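PDB 1SW6: regulatory protein SWI6 from Saccharomyces cerevisiae, which serves as the subunit shared by SBF and MBF, complexes that drive cell-cycle-dependent transcription, and is represented here by its ankyrin-repeat domain. Local coordinates for residues A[146-151]-A[187-192]; A[171-176]-A[209-214]; A[286-291]-A[311-316]; A[308-311]-A[317-320]. One frame throughout, in Å; residues are numbered along the deposited sequence.

Contact 1: residues A[146-151]-A[187-192]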
loop_
_atom_site.group_PDB
_atom_site.type_symbol
_atom_site.label_atom_id
_atom_site.label_comp_id
_atom_site.label_asym_id
_atom_site.label_seq_id
_atom_site.Cartn_x
_atom_site.Cartn_y
_atom_site.Cartn_z
ATOM N N LEU A 146 7.073 17.697 -0.477
ATOM C CA LEU A 146 7.097 17.297 0.917
ATOM C C LEU A 146 8.380 16.523 1.261
ATOM O O LEU A 146 8.911 16.654 2.368
ATOM C CB LEU A 146 5.842 16.502 1.245
ATOM C CG LEU A 146 4.807 17.335 2.005
ATOM C CD1 LEU A 146 4.766 18.771 1.480
ATOM C CD2 LEU A 146 3.449 16.667 1.880
ATOM N N VAL A 147 8.895 15.733 0.320
ATOM C CA VAL A 147 10.130 14.992 0.577
ATOM C C VAL A 147 11.280 15.959 0.874
ATOM O O VAL A 147 12.057 15.748 1.807
ATOM C CB VAL A 147 10.533 14.102 -0.622
ATOM C CG1 VAL A 147 11.996 13.655 -0.478
ATOM C CG2 VAL A 147 9.639 12.863 -0.667
ATOM N N LYS A 148 11.380 17.024 0.085
ATOM C CA LYS A 148 12.435 18.006 0.277
ATOM C C LYS A 148 12.321 18.696 1.638
ATOM O O LYS A 148 13.321 18.888 2.335
ATOM C CB LYS A 148 12.386 19.015 -0.862
ATOM C CG LYS A 148 12.820 18.400 -2.174
ATOM C CD LYS A 148 12.174 19.062 -3.382
ATOM C CE LYS A 148 12.535 20.522 -3.515
ATOM N NZ LYS A 148 12.049 21.052 -4.829
ATOM N N HIS A 149 11.101 19.052 2.021
ATOM C CA HIS A 149 10.864 19.684 3.310
ATOM C C HIS A 149 11.224 18.740 4.454
ATOM O O HIS A 149 11.825 19.159 5.438
ATOM C CB HIS A 149 9.398 20.094 3.428
ATOM C CG HIS A 149 9.088 21.409 2.788
ATOM N ND1 HIS A 149 8.025 21.586 1.927
ATOM C CD2 HIS A 149 9.681 22.618 2.910
ATOM C CE1 HIS A 149 7.977 22.852 1.549
ATOM N NE2 HIS A 149 8.970 23.499 2.131
ATOM N N LEU A 150 10.861 17.466 4.336
ATOM C CA LEU A 150 11.177 16.511 5.400
ATOM C C LEU A 150 12.675 16.273 5.516
ATOM O O LEU A 150 13.198 16.101 6.622
ATOM C CB LEU A 150 10.468 15.170 5.178
ATOM C CG LEU A 150 8.943 15.130 5.339
ATOM C CD1 LEU A 150 8.489 13.687 5.334
ATOM C CD2 LEU A 150 8.530 15.789 6.633
ATOM N N VAL A 151 13.368 16.249 4.382
ATOM C CA VAL A 151 14.806 16.044 4.414
ATOM C C VAL A 151 15.432 17.248 5.114
ATOM O O VAL A 151 16.166 17.101 6.082
ATOM C CB VAL A 151 15.389 15.909 2.990
ATOM C CG1 VAL A 151 16.907 15.945 3.043
ATOM C CG2 VAL A 151 14.902 14.607 2.363
ATOM N N LEU A 187 16.293 12.446 -7.266
ATOM C CA LEU A 187 17.638 11.956 -7.029
ATOM C C LEU A 187 18.531 13.020 -6.383
ATOM O O LEU A 187 19.444 12.682 -5.639
ATOM C CB LEU A 187 18.249 11.448 -8.343
ATOM C CG LEU A 187 17.565 10.179 -8.883
ATOM C CD1 LEU A 187 18.154 9.776 -10.227
ATOM C CD2 LEU A 187 17.733 9.047 -7.867
ATOM N N ASP A 188 18.277 14.300 -6.651
ATOM C CA ASP A 188 19.108 15.343 -6.036
ATOM C C ASP A 188 19.007 15.305 -4.518
ATOM O O ASP A 188 19.965 15.659 -3.817
ATOM C CB ASP A 188 18.725 16.745 -6.531
ATOM C CG ASP A 188 19.164 17.004 -7.964
ATOM O OD1 ASP A 188 19.937 16.182 -8.527
ATOM O OD2 ASP A 188 18.737 18.037 -8.523
ATOM N N TYR A 189 17.855 14.869 -4.013
ATOM C CA TYR A 189 17.639 14.772 -2.569
ATOM C C TYR A 189 17.775 13.360 -1.989
ATOM O O TYR A 189 18.003 13.218 -0.784
ATOM C CB TYR A 189 16.262 15.324 -2.189
ATOM C CG TYR A 189 16.147 16.815 -2.347
ATOM C CD1 TYR A 189 16.021 17.393 -3.610
ATOM C CD2 TYR A 189 16.207 17.659 -1.235
ATOM C CE1 TYR A 189 15.960 18.776 -3.769
ATOM C CE2 TYR A 189 16.148 19.043 -1.377
ATOM C CZ TYR A 189 16.025 19.595 -2.650
ATOM O OH TYR A 189 15.973 20.964 -2.800
ATOM N N LEU A 190 17.652 12.322 -2.817
ATOM C CA LEU A 190 17.747 10.954 -2.286
ATOM C C LEU A 190 18.910 10.094 -2.780
ATOM O O LEU A 190 18.938 8.901 -2.503
ATOM C CB LEU A 190 16.429 10.184 -2.519
ATOM C CG LEU A 190 15.099 10.753 -1.987
ATOM C CD1 LEU A 190 14.018 9.668 -2.045
ATOM C CD2 LEU A 190 15.254 11.227 -0.542
ATOM N N TYR A 191 19.872 10.693 -3.486
ATOM C CA TYR A 191 21.027 9.944 -3.991
ATOM C C TYR A 191 21.770 9.148 -2.913
ATOM O O TYR A 191 22.365 8.110 -3.213
ATOM C CB TYR A 191 22.012 10.885 -4.713
ATOM C CG TYR A 191 22.712 11.877 -3.809
ATOM C CD1 TYR A 191 23.791 11.490 -3.013
ATOM C CD2 TYR A 191 22.264 13.186 -3.715
ATOM C CE1 TYR A 191 24.402 12.391 -2.134
ATOM C CE2 TYR A 191 22.860 14.093 -2.847
ATOM C CZ TYR A 191 23.927 13.691 -2.058
ATOM O OH TYR A 191 24.507 14.601 -1.192
ATOM N N PRO A 192 21.758 9.616 -1.646
ATOM C CA PRO A 192 22.478 8.817 -0.650
ATOM C C PRO A 192 21.944 7.386 -0.569
ATOM O O PRO A 192 22.680 6.476 -0.214
ATOM C CB PRO A 192 22.251 9.591 0.648
ATOM C CG PRO A 192 22.158 11.025 0.172
ATOM C CD PRO A 192 21.303 10.897 -1.063
#
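Lys148 lays the aliphatic part of its side chain across one face of the Tyr189 ring. Its CG is the atom that does most of the touching: it stands 3.3 Å from the ring centroid and only 5° off the ring normal, a CH-pi contact centred over the face. CB lies above the CE2 edge of the ring, 3.8 Å from Tyr189 CE2, and CE stands over the hydroxyl end, 3.5 Å from Tyr189 OH. A bend at chi3 (62°) turns the lysine chain so that CE follows the ring out to its hydroxyl end, while the charged NZ has a long, weak ion pair with Glu145. Deeper in, Leu190 meets the two valines through a single branch. Its CD2 meets Val147 CG1 at 4.1 Å, the two side chains crossing at about a right angle, and Val151 CG2 lies a little farther off. Replacing Tyr189 by an alanine would probably open a gap under Lys148 and set the methylene chain free to turn. The contact joins helix 144-152, in the first ankyrin repeat, to helix 183-190, in the second. Val147 and Leu190 also rest on Thr139 of helix 134-140, whereas Tyr189 reaches Ile28 of strand 27-29 and the neighbouring Phe30, so the ring lies between Lys148 of helix 144-152 and the N-terminal strand.

Contact 2: residues A[171-176]-A[209-214]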
loop_
_atom_site.group_PDB
_atom_site.type_symbol
_atom_site.label_atom_id
_atom_site.label_comp_id
_atom_site.label_asym_id
_atom_site.label_seq_id
_atom_site.Cartn_x
_atom_site.Cartn_y
_atom_site.Cartn_z
ATOM N N ALA A 171 10.333 4.678 -4.583
ATOM C CA ALA A 171 10.195 5.445 -5.812
ATOM C C ALA A 171 10.226 4.523 -7.018
ATOM O O ALA A 171 9.512 4.752 -8.001
ATOM C CB ALA A 171 11.323 6.473 -5.929
ATOM N N VAL A 172 11.046 3.480 -6.971
ATOM C CA VAL A 172 11.110 2.605 -8.138
ATOM C C VAL A 172 10.179 1.401 -8.109
ATOM O O VAL A 172 10.135 0.633 -9.068
ATOM C CB VAL A 172 12.558 2.141 -8.425
ATOM C CG1 VAL A 172 13.430 3.371 -8.718
ATOM C CG2 VAL A 172 13.112 1.352 -7.248
ATOM N N LYS A 173 9.418 1.245 -7.029
ATOM C CA LYS A 173 8.473 0.137 -6.945
ATOM C C LYS A 173 7.046 0.581 -7.276
ATOM O O LYS A 173 6.121 -0.239 -7.259
ATOM C CB LYS A 173 8.520 -0.517 -5.561
ATOM C CG LYS A 173 9.804 -1.287 -5.319
ATOM C CD LYS A 173 9.815 -1.962 -3.959
ATOM C CE LYS A 173 8.791 -3.090 -3.888
ATOM N NZ LYS A 173 9.018 -3.899 -2.664
ATOM N N SER A 174 6.868 1.872 -7.571
ATOM C CA SER A 174 5.557 2.415 -7.953
ATOM C C SER A 174 5.749 3.275 -9.212
ATOM O O SER A 174 6.865 3.743 -9.487
ATOM C CB SER A 174 4.959 3.257 -6.822
ATOM O OG SER A 174 5.638 4.486 -6.680
ATOM N N VAL A 175 4.680 3.472 -9.984
ATOM C CA VAL A 175 4.788 4.253 -11.214
ATOM C C VAL A 175 4.614 5.730 -10.968
ATOM O O VAL A 175 4.762 6.538 -11.883
ATOM C CB VAL A 175 3.736 3.850 -12.269
ATOM C CG1 VAL A 175 3.787 2.357 -12.517
ATOM C CG2 VAL A 175 2.353 4.304 -11.825
ATOM N N ASN A 176 4.303 6.077 -9.729
ATOM C CA ASN A 176 4.064 7.461 -9.347
ATOM C C ASN A 176 5.112 8.493 -9.753
ATOM O O ASN A 176 4.763 9.580 -10.212
ATOM C CB ASN A 176 3.828 7.527 -7.839
ATOM C CG ASN A 176 2.573 6.789 -7.425
ATOM O OD1 ASN A 176 2.401 5.613 -7.761
ATOM N ND2 ASN A 176 1.687 7.470 -6.695
ATOM N N ILE A 209 14.427 -3.423 -11.935
ATOM C CA ILE A 209 14.176 -4.579 -12.768
ATOM C C ILE A 209 13.012 -5.414 -12.243
ATOM O O ILE A 209 12.168 -5.835 -13.022
ATOM C CB ILE A 209 15.447 -5.436 -12.885
ATOM C CG1 ILE A 209 16.264 -4.967 -14.095
ATOM C CG2 ILE A 209 15.090 -6.904 -13.018
ATOM C CD1 ILE A 209 16.706 -3.523 -14.035
ATOM N N ILE A 210 12.954 -5.657 -10.933
ATOM C CA ILE A 210 11.844 -6.441 -10.389
ATOM C C ILE A 210 10.527 -5.784 -10.793
ATOM O O ILE A 210 9.552 -6.457 -11.131
ATOM C CB ILE A 210 11.871 -6.519 -8.844
ATOM C CG1 ILE A 210 13.054 -7.355 -8.365
ATOM C CG2 ILE A 210 10.569 -7.123 -8.338
ATOM C CD1 ILE A 210 13.029 -8.775 -8.826
ATOM N N THR A 211 10.511 -4.458 -10.765
ATOM C CA THR A 211 9.318 -3.703 -11.120
ATOM C C THR A 211 8.986 -3.824 -12.596
ATOM O O THR A 211 7.816 -3.933 -12.973
ATOM C CB THR A 211 9.477 -2.209 -10.771
ATOM O OG1 THR A 211 9.478 -2.049 -9.352
ATOM C CG2 THR A 211 8.348 -1.402 -11.351
ATOM N N SER A 212 10.014 -3.792 -13.433
ATOM C CA SER A 212 9.814 -3.890 -14.874
ATOM C C SER A 212 8.987 -5.126 -15.251
ATOM O O SER A 212 8.386 -5.173 -16.323
ATOM C CB SER A 212 11.163 -3.961 -15.592
ATOM O OG SER A 212 11.766 -5.226 -15.385
ATOM N N GLY A 213 8.964 -6.118 -14.370
ATOM C CA GLY A 213 8.218 -7.334 -14.646
ATOM C C GLY A 213 6.732 -7.258 -14.329
ATOM O O GLY A 213 5.946 -8.058 -14.843
ATOM N N MET A 214 6.352 -6.301 -13.485
ATOM C CA MET A 214 4.958 -6.113 -13.083
ATOM C C MET A 214 4.150 -5.475 -14.200
ATOM O O MET A 214 4.594 -4.522 -14.837
ATOM C CB MET A 214 4.876 -5.224 -11.837
ATOM C CG MET A 214 5.620 -5.770 -10.633
ATOM S SD MET A 214 5.188 -7.491 -10.282
ATOM C CE MET A 214 6.523 -7.943 -9.106
#
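Thr211 is the residue through which 209-214 meets Val172 and Lys173, and the rest of the segment prepares or surrounds that meeting. At the start, Ile209 faces another neighbour, packing on Ile289 and Ala290 of helix 286-293; Ile210 likewise sends the end of its side chain to Ile289. Thr211 then points at helix 167-173. With OG1 anti to its carbonyl carbon (chi1 -70°), the hydroxyl comes within 2.8 Å of Val172 O, a hydrogen-bonding distance, although His207 O competes for the same proton. The same OG1 lies 3.4 Å from Lys173 CA, and Thr211 CG2 is 3.5 Å from Val172 O, so both branches close on the carbonyl of Val172. Beyond its CA, Lys173 brings only CB and CG near, loosely, its NZ being engaged in a salt bridge with Glu165. Ser212 turns away, toward Leu293 and Ala221. Met214 closes the turn with a backbone bond from its N to Thr211 O, 2.8 Å long, and packs on Cys217 of the second subunit. Such side-by-side pairing of the first helices of successive repeats, here 167-173 and 204-212 of repeats two and three, is characteristic of the ankyrin stack.

Contact 3: residues A[286-291]-A[311-316]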
loop_
_atom_site.group_PDB
_atom_site.type_symbol
_atom_site.label_atom_id
_atom_site.label_comp_id
_atom_site.label_asym_id
_atom_site.label_seq_id
_atom_site.Cartn_x
_atom_site.Cartn_y
_atom_site.Cartn_z
ATOM N N CYS A 286 20.949 -7.855 -11.441
ATOM C CA CYS A 286 19.659 -7.401 -11.928
ATOM C C CYS A 286 19.452 -7.958 -13.338
ATOM O O CYS A 286 18.332 -8.272 -13.744
ATOM C CB CYS A 286 19.560 -5.865 -11.891
ATOM S SG CYS A 286 20.728 -4.904 -12.891
ATOM N N LEU A 287 20.541 -8.129 -14.072
ATOM C CA LEU A 287 20.447 -8.676 -15.421
ATOM C C LEU A 287 19.904 -10.107 -15.419
ATOM O O LEU A 287 19.118 -10.477 -16.294
ATOM C CB LEU A 287 21.820 -8.665 -16.102
ATOM C CG LEU A 287 21.861 -9.295 -17.491
ATOM C CD1 LEU A 287 20.918 -8.535 -18.433
ATOM C CD2 LEU A 287 23.296 -9.288 -18.013
ATOM N N ASN A 288 20.339 -10.909 -14.444
ATOM C CA ASN A 288 19.905 -12.304 -14.343
ATOM C C ASN A 288 18.421 -12.390 -13.975
ATOM O O ASN A 288 17.715 -13.282 -14.435
ATOM C CB ASN A 288 20.758 -13.062 -13.316
ATOM C CG ASN A 288 20.926 -14.542 -13.677
ATOM O OD1 ASN A 288 20.295 -15.031 -14.611
ATOM N ND2 ASN A 288 21.773 -15.256 -12.934
ATOM N N ILE A 289 17.955 -11.466 -13.135
ATOM C CA ILE A 289 16.548 -11.409 -12.745
ATOM C C ILE A 289 15.755 -10.996 -13.983
ATOM O O ILE A 289 14.664 -11.507 -14.249
ATOM C CB ILE A 289 16.319 -10.349 -11.638
ATOM C CG1 ILE A 289 16.855 -10.869 -10.297
ATOM C CG2 ILE A 289 14.836 -9.970 -11.561
ATOM C CD1 ILE A 289 16.867 -9.831 -9.195
ATOM N N ALA A 290 16.322 -10.071 -14.746
ATOM C CA ALA A 290 15.679 -9.574 -15.950
ATOM C C ALA A 290 15.589 -10.634 -17.051
ATOM O O ALA A 290 14.599 -10.698 -17.772
ATOM C CB ALA A 290 16.433 -8.337 -16.473
ATOM N N ALA A 291 16.631 -11.449 -17.194
ATOM C CA ALA A 291 16.639 -12.486 -18.224
ATOM C C ALA A 291 15.520 -13.486 -17.965
ATOM O O ALA A 291 14.912 -14.006 -18.898
ATOM C CB ALA A 291 17.994 -13.200 -18.248
ATOM N N ILE A 311 27.841 -13.648 -15.258
ATOM C CA ILE A 311 27.830 -13.787 -13.811
ATOM C C ILE A 311 26.672 -14.714 -13.418
ATOM O O ILE A 311 25.508 -14.428 -13.691
ATOM C CB ILE A 311 27.677 -12.409 -13.129
ATOM C CG1 ILE A 311 28.876 -11.524 -13.502
ATOM C CG2 ILE A 311 27.587 -12.571 -11.630
ATOM C CD1 ILE A 311 28.851 -10.151 -12.898
ATOM N N ALA A 312 27.009 -15.834 -12.783
ATOM C CA ALA A 312 26.023 -16.828 -12.375
ATOM C C ALA A 312 25.500 -16.635 -10.956
ATOM O O ALA A 312 26.140 -15.996 -10.121
ATOM C CB ALA A 312 26.624 -18.220 -12.516
ATOM N N ASN A 313 24.327 -17.188 -10.682
ATOM C CA ASN A 313 23.753 -17.084 -9.347
ATOM C C ASN A 313 24.054 -18.358 -8.567
ATOM O O ASN A 313 24.854 -19.181 -9.005
ATOM C CB ASN A 313 22.240 -16.854 -9.417
ATOM C CG ASN A 313 21.508 -17.946 -10.168
ATOM O OD1 ASN A 313 22.062 -19.013 -10.451
ATOM N ND2 ASN A 313 20.246 -17.691 -10.487
ATOM N N LYS A 314 23.414 -18.520 -7.415
ATOM C CA LYS A 314 23.632 -19.703 -6.587
ATOM C C LYS A 314 22.955 -20.954 -7.164
ATOM O O LYS A 314 22.639 -21.892 -6.438
ATOM C CB LYS A 314 23.142 -19.438 -5.153
ATOM C CG LYS A 314 24.033 -18.469 -4.371
ATOM C CD LYS A 314 23.487 -18.152 -2.984
ATOM C CE LYS A 314 24.451 -17.232 -2.239
ATOM N NZ LYS A 314 23.948 -16.785 -0.902
ATOM N N SER A 315 22.743 -20.962 -8.476
ATOM C CA SER A 315 22.116 -22.093 -9.158
ATOM C C SER A 315 22.895 -22.352 -10.430
ATOM O O SER A 315 22.412 -23.037 -11.334
ATOM C CB SER A 315 20.662 -21.783 -9.541
ATOM O OG SER A 315 19.854 -21.540 -8.406
ATOM N N GLY A 316 24.095 -21.787 -10.509
ATOM C CA GLY A 316 24.906 -21.971 -11.697
ATOM C C GLY A 316 24.292 -21.330 -12.930
ATOM O O GLY A 316 24.871 -21.387 -14.019
HETATM O O HOH W 1 23.529 -13.675 -11.368
#
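With chi1 at 58°, Asn313 places its CG between its own backbone N and carbonyl carbon, which brings OD1 within bonding distance of Ser315 N two residues on, while Asn288 extends from its helix toward it at a chi1 of -148°. The two side chains meet at about a right angle with amide planes 31° apart. Asn288 ND2 and Asn313 ND2 are 3.8 Å from each other but, both being donors, each is satisfied elsewhere. Asn288 ND2 gives one hydrogen to a water 2.8 Å away, which in turn donates to Ile311 O at 3.1 Å, and it also bonds to Leu317 O; one amide group thus holds the two limbs of the loop. Asn313 ND2 bonds to Asp284 OD1. Asn313 OD1 accepts from Ser315 N at 2.9 Å, the donor standing well above the carbonyl plane, in an Asx turn that Gly316 N reinforces by bonding to Asn313 O. Putting a leucine in place of Asn313 would probably leave Ser315 N and Asp284 without their mates and relax the turn. Helix 286-293, from which Asn288 projects, is itself packed between two others: Ile289 lies against Ile209 of helix 204-212, and Leu287 and Ala290 against Leu303 and Val299 of helix 296-304.

Contact 4: residues A[308-311]-A[317-320]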
loop_
_atom_site.group_PDB
_atom_site.type_symbol
_atom_site.label_atom_id
_atom_site.label_comp_id
_atom_site.label_asym_id
_atom_site.label_seq_id
_atom_site.Cartn_x
_atom_site.Cartn_y
_atom_site.Cartn_z
ATOM N N ASP A 308 27.170 -7.622 -17.261
ATOM C CA ASP A 308 27.860 -8.874 -17.564
ATOM C C ASP A 308 26.892 -10.070 -17.604
ATOM O O ASP A 308 26.369 -10.475 -16.577
ATOM C CB ASP A 308 28.928 -9.120 -16.505
ATOM C CG ASP A 308 29.844 -10.265 -16.865
ATOM O OD1 ASP A 308 29.343 -11.315 -17.313
ATOM O OD2 ASP A 308 31.067 -10.117 -16.691
ATOM N N PRO A 309 26.660 -10.656 -18.793
ATOM C CA PRO A 309 25.743 -11.797 -18.908
ATOM C C PRO A 309 26.308 -13.152 -18.486
ATOM O O PRO A 309 25.624 -14.172 -18.623
ATOM C CB PRO A 309 25.359 -11.774 -20.383
ATOM C CG PRO A 309 26.626 -11.356 -21.028
ATOM C CD PRO A 309 27.141 -10.240 -20.124
ATOM N N PHE A 310 27.537 -13.170 -17.968
ATOM C CA PHE A 310 28.153 -14.430 -17.547
ATOM C C PHE A 310 28.196 -14.663 -16.037
ATOM O O PHE A 310 28.540 -15.758 -15.581
ATOM C CB PHE A 310 29.565 -14.550 -18.134
ATOM C CG PHE A 310 29.605 -14.416 -19.630
ATOM C CD1 PHE A 310 30.028 -13.230 -20.224
ATOM C CD2 PHE A 310 29.163 -15.453 -20.444
ATOM C CE1 PHE A 310 30.006 -13.077 -21.610
ATOM C CE2 PHE A 310 29.138 -15.313 -21.832
ATOM C CZ PHE A 310 29.558 -14.124 -22.416
ATOM N N ILE A 311 27.841 -13.648 -15.258
ATOM C CA ILE A 311 27.830 -13.787 -13.811
ATOM C C ILE A 311 26.672 -14.714 -13.418
ATOM O O ILE A 311 25.508 -14.428 -13.691
ATOM C CB ILE A 311 27.677 -12.409 -13.129
ATOM C CG1 ILE A 311 28.876 -11.524 -13.502
ATOM C CG2 ILE A 311 27.587 -12.571 -11.630
ATOM C CD1 ILE A 311 28.851 -10.151 -12.898
ATOM N N LEU A 317 23.121 -20.720 -12.761
ATOM C CA LEU A 317 22.422 -20.062 -13.864
ATOM C C LEU A 317 22.978 -18.665 -14.173
ATOM O O LEU A 317 23.242 -17.864 -13.275
ATOM C CB LEU A 317 20.926 -19.962 -13.547
ATOM C CG LEU A 317 20.220 -21.296 -13.283
ATOM C CD1 LEU A 317 18.772 -21.051 -12.874
ATOM C CD2 LEU A 317 20.288 -22.164 -14.536
ATOM N N ARG A 318 23.145 -18.389 -15.459
ATOM C CA ARG A 318 23.663 -17.113 -15.932
ATOM C C ARG A 318 22.678 -16.551 -16.950
ATOM O O ARG A 318 21.937 -17.303 -17.578
ATOM C CB ARG A 318 25.019 -17.320 -16.607
ATOM C CG ARG A 318 26.039 -18.069 -15.756
ATOM C CD ARG A 318 27.146 -18.626 -16.633
ATOM N NE ARG A 318 26.575 -19.482 -17.668
ATOM C CZ ARG A 318 27.197 -19.832 -18.788
ATOM N NH1 ARG A 318 28.428 -19.405 -19.032
ATOM N NH2 ARG A 318 26.569 -20.591 -19.676
ATOM N N PRO A 319 22.658 -15.221 -17.128
ATOM C CA PRO A 319 21.751 -14.590 -18.088
ATOM C C PRO A 319 21.844 -15.194 -19.482
ATOM O O PRO A 319 20.838 -15.287 -20.181
ATOM C CB PRO A 319 22.194 -13.130 -18.065
ATOM C CG PRO A 319 22.569 -12.940 -16.632
ATOM C CD PRO A 319 23.380 -14.197 -16.351
ATOM N N VAL A 320 23.047 -15.597 -19.897
ATOM C CA VAL A 320 23.201 -16.189 -21.225
ATOM C C VAL A 320 22.394 -17.475 -21.352
ATOM O O VAL A 320 22.046 -17.886 -22.458
ATOM C CB VAL A 320 24.688 -16.483 -21.587
ATOM C CG1 VAL A 320 25.431 -15.165 -21.803
ATOM C CG2 VAL A 320 25.359 -17.308 -20.489
#
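Val320 sits in the angle between Pro309 and Phe310, with its CG1 branch touching both. That methyl is 3.7 Å from Pro309 CB and, approaching obliquely, equally far from Phe310 CE2. The Phe310 ring is backed by its own neighbour, since Pro309 CG lies over one face toward the rim, so proline, phenyl and valine form a compact apolar group. Arg318 runs past the outside of it. Its NH1 comes near the plane of the phenyl at the edge, 4.3 Å from Phe310 CD2, and one guanidinium face is covered over its centre by Val320 CG2. With chi3 at -56° the chain bends after CD has passed within 3.4 Å of Phe310 O, and the charged end goes on to a salt bridge with Asp321. Pro319 packs against the same proline, Pro319 CB 4.2 Å from Pro309 CB. The one hydrogen bond between the segments runs from Val320 N to Pro309 O, 3.2 Å long and in the carbonyl plane. Pro309 is presented by a type I turn whose start is an Asx turn, Asp308 OD1 accepting from Phe310 N at 2.7 Å. The geometry is that of an ankyrin loop turning from repeat four into repeat five, where Arg-Pro-Val-Asp probably takes the place of the Thr-Pro-Leu-His that opens the first helix of a canonical repeat.

The four contacts follow the ankyrin stack from its N-terminal side to its C-terminal end. Contacts 1 and 2 alternate along the chain, their centres about 19 Å apart, and tie repeat one to two and repeat two to three without touching. Contact 2 lies another 19 Å or so, centre to centre, from contact 3, and here the packing is direct: Ile209 CG2 meets Ile289 CG2 at 3.4 Å, joining helices 204-212 and 286-293. Contacts 3 and 4, only about 6 Å apart between centres, share Ile311 and hold one loop. Contact 1 lies across the chain's centre from that loop; in order, the contacts run from helix against helix between repeats to the loop that ends the stack.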